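Local coordinates for Alp7A (Bacillus subtilis, PDB 5EC0), which is a plasmid-borne, nucleotide-binding actin-like protein of the bacterial cytoskeleton that probably forms filaments to segregate plasmid DNA, at residues 46-60 with 154-166. Sequence-based numbering, arbitrary orientation.
Sequences VEDPADLKDRLLVST and THQVKVLTLGLEK
Thr161 meets Arg55 through its hydroxyl: OG1 gives a short hydrogen bond of 2.6 Å to Arg55 O, approaching nearly along the C=O axis. A chi1 of -50° swings OG1 beside its own backbone N, while CG2 stands anti to that N and lies near CB of Arg55. Leu52 comes in obliquely against the same threonine, its CD1 3.5 Å from Thr161 OG1 and also touching CG1 of Val159. Leu52 CB packs 3.7 Å from CD1 of Leu164, and the Val46 side chain crosses that of Leu164 at about a right angle, its CG2 against the same CD1. Val46 N bonds to Leu162 O, the carbonyl of the central peptide of the type II turn 161-164, from above the carbonyl plane at 3.0 Å. Gly163 turns its CA-H toward Val46 O, a CA-H...O contact.

From here strands 56-62 and 153-159 run antiparallel as neighbours in the mixed sheet of an actin-like subdomain, with Val58 opposite Val159 as a non-hydrogen-bonded pair and Ser59 opposite Lys158 as a hydrogen-bonded one. Leu160 N continues the pairing to Leu57 O, and its CB leans on Leu57 CG at 4.0 Å. On the face of Ser59, OG lies 3.3 Å from Lys158 CB, alongside the extended lysine chain. Val58 and Val157 occupy the other face, CB to CG2 3.7 Å, where helix 95-112 covers Val159 and Thr60. OG1 of Thr60, trans to its own N (chi1 -169°), reaches Gln156 O, a bond of 2.7 Å made by the side chain.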
loop_
_atom_site.group_PDB
_atom_site.type_symbol
_atom_site.label_atom_id
_atom_site.label_comp_id
_atom_site.label_asym_id
_atom_site.label_seq_id
_atom_site.Cartn_x
_atom_site.Cartn_y
_atom_site.Cartn_z
ATOM N N VAL A 46 -4.800 -27.942 -8.645
ATOM C CA VAL A 46 -3.661 -27.193 -9.181
ATOM C C VAL A 46 -2.372 -27.714 -8.543
ATOM O O VAL A 46 -2.363 -28.154 -7.389
ATOM C CB VAL A 46 -3.796 -25.664 -8.967
ATOM C CG1 VAL A 46 -5.197 -25.213 -9.313
ATOM C CG2 VAL A 46 -3.412 -25.248 -7.550
ATOM N N GLU A 47 -1.286 -27.677 -9.309
ATOM C CA GLU A 47 -0.036 -28.311 -8.901
ATOM C C GLU A 47 1.118 -27.309 -8.803
ATOM O O GLU A 47 1.995 -27.437 -7.945
ATOM C CB GLU A 47 0.297 -29.438 -9.881
ATOM C CG GLU A 47 1.460 -30.314 -9.487
ATOM C CD GLU A 47 1.941 -31.176 -10.642
ATOM O OE1 GLU A 47 2.027 -30.668 -11.781
ATOM O OE2 GLU A 47 2.215 -32.371 -10.410
ATOM N N ASP A 48 1.101 -26.305 -9.675
ATOM C CA ASP A 48 2.106 -25.245 -9.672
ATOM C C ASP A 48 1.777 -24.178 -8.625
ATOM O O ASP A 48 0.758 -23.493 -8.729
ATOM C CB ASP A 48 2.208 -24.625 -11.066
ATOM C CG ASP A 48 3.325 -23.612 -11.185
ATOM O OD1 ASP A 48 4.093 -23.424 -10.218
ATOM O OD2 ASP A 48 3.439 -23.003 -12.271
ATOM N N PRO A 49 2.651 -24.031 -7.614
ATOM C CA PRO A 49 2.425 -23.105 -6.500
ATOM C C PRO A 49 2.114 -21.675 -6.939
ATOM O O PRO A 49 1.435 -20.948 -6.209
ATOM C CB PRO A 49 3.748 -23.156 -5.736
ATOM C CG PRO A 49 4.282 -24.523 -6.029
ATOM C CD PRO A 49 3.885 -24.817 -7.438
ATOM N N ALA A 50 2.591 -21.277 -8.113
ATOM C CA ALA A 50 2.353 -19.918 -8.581
ATOM C C ALA A 50 0.873 -19.706 -8.858
ATOM O O ALA A 50 0.381 -18.593 -8.763
ATOM C CB ALA A 50 3.183 -19.614 -9.826
ATOM N N ASP A 51 0.165 -20.786 -9.186
ATOM C CA ASP A 51 -1.253 -20.689 -9.508
ATOM C C ASP A 51 -2.096 -20.380 -8.271
ATOM O O ASP A 51 -3.227 -19.933 -8.381
ATOM C CB ASP A 51 -1.746 -21.979 -10.167
ATOM C CG ASP A 51 -1.131 -22.206 -11.542
ATOM O OD1 ASP A 51 -0.742 -21.213 -12.190
ATOM O OD2 ASP A 51 -1.051 -23.377 -11.981
ATOM N N LEU A 52 -1.537 -20.602 -7.090
ATOM C CA LEU A 52 -2.277 -20.401 -5.851
ATOM C C LEU A 52 -2.664 -18.934 -5.623
ATOM O O LEU A 52 -3.657 -18.639 -4.963
ATOM C CB LEU A 52 -1.450 -20.904 -4.675
ATOM C CG LEU A 52 -2.059 -20.810 -3.278
ATOM C CD1 LEU A 52 -3.336 -21.655 -3.185
ATOM C CD2 LEU A 52 -1.033 -21.235 -2.239
ATOM N N LYS A 53 -1.874 -18.020 -6.170
ATOM C CA LYS A 53 -2.052 -16.602 -5.892
ATOM C C LYS A 53 -3.454 -16.138 -6.279
ATOM O O LYS A 53 -4.091 -15.391 -5.533
ATOM C CB LYS A 53 -0.996 -15.773 -6.626
ATOM C CG LYS A 53 -0.846 -14.366 -6.091
ATOM C CD LYS A 53 0.224 -13.604 -6.844
ATOM C CE LYS A 53 -0.231 -12.183 -7.122
ATOM N NZ LYS A 53 0.868 -11.312 -7.615
ATOM N N ASP A 54 -3.943 -16.618 -7.420
ATOM C CA ASP A 54 -5.278 -16.260 -7.893
ATOM C C ASP A 54 -6.331 -17.219 -7.360
ATOM O O ASP A 54 -7.503 -17.106 -7.703
ATOM C CB ASP A 54 -5.342 -16.241 -9.431
ATOM C CG ASP A 54 -4.552 -15.085 -10.051
ATOM O OD1 ASP A 54 -4.066 -14.203 -9.298
ATOM O OD2 ASP A 54 -4.432 -15.058 -11.301
ATOM N N ARG A 55 -5.924 -18.175 -6.536
ATOM C CA ARG A 55 -6.863 -19.215 -6.116
ATOM C C ARG A 55 -6.830 -19.390 -4.593
ATOM O O ARG A 55 -6.826 -20.513 -4.089
ATOM C CB ARG A 55 -6.556 -20.541 -6.835
ATOM C CG ARG A 55 -6.552 -20.435 -8.392
ATOM C CD ARG A 55 -6.084 -21.716 -9.074
ATOM N NE ARG A 55 -5.995 -21.580 -10.537
ATOM C CZ ARG A 55 -6.888 -22.036 -11.418
ATOM N NH1 ARG A 55 -7.978 -22.684 -11.013
ATOM N NH2 ARG A 55 -6.687 -21.855 -12.722
ATOM N N LEU A 56 -6.827 -18.270 -3.870
ATOM C CA LEU A 56 -6.690 -18.297 -2.410
ATOM C C LEU A 56 -7.990 -18.604 -1.677
ATOM O O LEU A 56 -8.848 -17.736 -1.497
ATOM C CB LEU A 56 -6.128 -16.967 -1.901
ATOM C CG LEU A 56 -4.658 -16.773 -2.255
ATOM C CD1 LEU A 56 -4.179 -15.418 -1.815
ATOM C CD2 LEU A 56 -3.807 -17.879 -1.657
ATOM N N LEU A 57 -8.107 -19.842 -1.230
ATOM C CA LEU A 57 -9.236 -20.277 -0.434
ATOM C C LEU A 57 -8.688 -20.865 0.856
ATOM O O LEU A 57 -8.059 -21.926 0.847
ATOM C CB LEU A 57 -10.070 -21.312 -1.195
ATOM C CG LEU A 57 -11.212 -22.000 -0.440
ATOM C CD1 LEU A 57 -12.264 -20.992 0.027
ATOM C CD2 LEU A 57 -11.852 -23.106 -1.300
ATOM N N VAL A 58 -8.913 -20.175 1.963
ATOM C CA VAL A 58 -8.309 -20.569 3.218
ATOM C C VAL A 58 -9.344 -20.655 4.322
ATOM O O VAL A 58 -10.440 -20.126 4.195
ATOM C CB VAL A 58 -7.217 -19.579 3.658
ATOM C CG1 VAL A 58 -6.100 -19.501 2.618
ATOM C CG2 VAL A 58 -7.830 -18.199 3.921
ATOM N N SER A 59 -8.989 -21.317 5.414
ATOM C CA SER A 59 -9.802 -21.264 6.614
ATOM C C SER A 59 -8.901 -20.949 7.789
ATOM O O SER A 59 -7.715 -21.279 7.781
ATOM C CB SER A 59 -10.541 -22.575 6.853
ATOM O OG SER A 59 -9.657 -23.558 7.356
ATOM N N THR A 60 -9.461 -20.302 8.801
ATOM C CA THR A 60 -8.712 -20.055 10.008
ATOM C C THR A 60 -9.697 -20.021 11.170
ATOM O O THR A 60 -10.902 -19.847 10.965
ATOM C CB THR A 60 -7.898 -18.746 9.911
ATOM O OG1 THR A 60 -6.977 -18.674 11.002
ATOM C CG2 THR A 60 -8.812 -17.542 9.952
ATOM N N THR A 154 1.529 -16.981 17.639
ATOM C CA THR A 154 1.288 -18.180 16.854
ATOM C C THR A 154 -0.107 -18.189 16.223
ATOM O O THR A 154 -1.108 -17.976 16.906
ATOM C CB THR A 154 1.445 -19.425 17.735
ATOM O OG1 THR A 154 2.742 -19.411 18.339
ATOM C CG2 THR A 154 1.257 -20.710 16.911
ATOM N N HIS A 155 -0.161 -18.432 14.924
ATOM C CA HIS A 155 -1.430 -18.515 14.209
ATOM C C HIS A 155 -1.471 -19.748 13.338
ATOM O O HIS A 155 -0.432 -20.271 12.944
ATOM C CB HIS A 155 -1.644 -17.283 13.338
ATOM C CG HIS A 155 -1.228 -16.006 14.000
ATOM N ND1 HIS A 155 -1.989 -15.392 14.969
ATOM C CD2 HIS A 155 -0.136 -15.232 13.825
ATOM C CE1 HIS A 155 -1.377 -14.289 15.368
ATOM N NE2 HIS A 155 -0.253 -14.168 14.685
ATOM N N GLN A 156 -2.671 -20.204 13.014
ATOM C CA GLN A 156 -2.789 -21.249 12.008
ATOM C C GLN A 156 -3.708 -20.858 10.880
ATOM O O GLN A 156 -4.684 -20.131 11.074
ATOM C CB GLN A 156 -3.285 -22.539 12.630
ATOM C CG GLN A 156 -2.374 -23.068 13.686
ATOM C CD GLN A 156 -2.831 -24.407 14.167
ATOM O OE1 GLN A 156 -3.824 -24.511 14.889
ATOM N NE2 GLN A 156 -2.131 -25.454 13.746
ATOM N N VAL A 157 -3.389 -21.350 9.693
ATOM C CA VAL A 157 -4.279 -21.194 8.564
ATOM C C VAL A 157 -4.243 -22.466 7.716
ATOM O O VAL A 157 -3.190 -23.107 7.588
ATOM C CB VAL A 157 -3.906 -19.947 7.725
ATOM C CG1 VAL A 157 -2.465 -20.033 7.230
ATOM C CG2 VAL A 157 -4.892 -19.756 6.557
ATOM N N LYS A 158 -5.399 -22.849 7.173
ATOM C CA LYS A 158 -5.492 -23.957 6.218
ATOM C C LYS A 158 -5.593 -23.424 4.804
ATOM O O LYS A 158 -6.344 -22.496 4.552
ATOM C CB LYS A 158 -6.707 -24.849 6.508
ATOM C CG LYS A 158 -6.613 -25.601 7.834
ATOM C CD LYS A 158 -7.893 -26.347 8.166
ATOM C CE LYS A 158 -7.674 -27.252 9.378
ATOM N NZ LYS A 158 -8.854 -28.111 9.717
ATOM N N VAL A 159 -4.831 -24.001 3.885
ATOM C CA VAL A 159 -5.050 -23.762 2.464
ATOM C C VAL A 159 -5.971 -24.865 1.974
ATOM O O VAL A 159 -5.679 -26.041 2.159
ATOM C CB VAL A 159 -3.738 -23.764 1.657
ATOM C CG1 VAL A 159 -4.028 -23.535 0.189
ATOM C CG2 VAL A 159 -2.784 -22.696 2.178
ATOM N N LEU A 160 -7.096 -24.496 1.373
ATOM C CA LEU A 160 -8.080 -25.505 0.979
ATOM C C LEU A 160 -8.071 -25.715 -0.520
ATOM O O LEU A 160 -8.813 -26.536 -1.044
ATOM C CB LEU A 160 -9.472 -25.099 1.452
ATOM C CG LEU A 160 -9.537 -24.812 2.955
ATOM C CD1 LEU A 160 -10.866 -24.167 3.324
ATOM C CD2 LEU A 160 -9.300 -26.088 3.774
ATOM N N THR A 161 -7.227 -24.957 -1.212
ATOM C CA THR A 161 -7.056 -25.121 -2.653
ATOM C C THR A 161 -6.513 -26.529 -2.959
ATOM O O THR A 161 -5.418 -26.888 -2.527
ATOM C CB THR A 161 -6.121 -24.024 -3.200
ATOM O OG1 THR A 161 -6.581 -22.746 -2.741
ATOM C CG2 THR A 161 -6.074 -24.020 -4.712
ATOM N N LEU A 162 -7.298 -27.336 -3.668
ATOM C CA LEU A 162 -6.901 -28.702 -4.024
ATOM C C LEU A 162 -5.532 -28.747 -4.711
ATOM O O LEU A 162 -5.268 -27.976 -5.633
ATOM C CB LEU A 162 -7.951 -29.351 -4.928
ATOM C CG LEU A 162 -9.272 -29.865 -4.338
ATOM C CD1 LEU A 162 -10.125 -28.747 -3.738
ATOM C CD2 LEU A 162 -10.059 -30.614 -5.412
ATOM N N GLY A 163 -4.666 -29.650 -4.252
ATOM C CA GLY A 163 -3.296 -29.718 -4.729
ATOM C C GLY A 163 -2.265 -29.082 -3.811
ATOM O O GLY A 163 -1.090 -29.446 -3.858
ATOM N N LEU A 164 -2.696 -28.134 -2.978
ATOM C CA LEU A 164 -1.789 -27.396 -2.088
ATOM C C LEU A 164 -2.330 -27.303 -0.661
ATOM O O LEU A 164 -1.956 -26.411 0.097
ATOM C CB LEU A 164 -1.536 -25.989 -2.629
ATOM C CG LEU A 164 -0.768 -25.907 -3.947
ATOM C CD1 LEU A 164 -0.865 -24.512 -4.541
ATOM C CD2 LEU A 164 0.691 -26.317 -3.753
ATOM N N GLU A 165 -3.221 -28.225 -0.312
ATOM C CA GLU A 165 -3.812 -28.278 1.020
ATOM C C GLU A 165 -2.783 -28.507 2.122
ATOM O O GLU A 165 -1.846 -29.284 1.963
ATOM C CB GLU A 165 -4.862 -29.389 1.092
ATOM C CG GLU A 165 -5.927 -29.311 0.021
ATOM C CD GLU A 165 -5.664 -30.274 -1.119
ATOM O OE1 GLU A 165 -4.504 -30.359 -1.574
ATOM O OE2 GLU A 165 -6.619 -30.952 -1.550
ATOM N N LYS A 166 -2.988 -27.825 3.243
ATOM C CA LYS A 166 -2.235 -28.048 4.479
ATOM C C LYS A 166 -2.753 -27.086 5.529
ATOM O O LYS A 166 -3.372 -26.076 5.195
ATOM C CB LYS A 166 -0.723 -27.841 4.285
ATOM C CG LYS A 166 -0.327 -26.423 3.890
ATOM C CD LYS A 166 1.176 -26.186 4.039
ATOM C CE LYS A 166 1.973 -26.963 2.996
ATOM N NZ LYS A 166 3.442 -26.755 3.135
#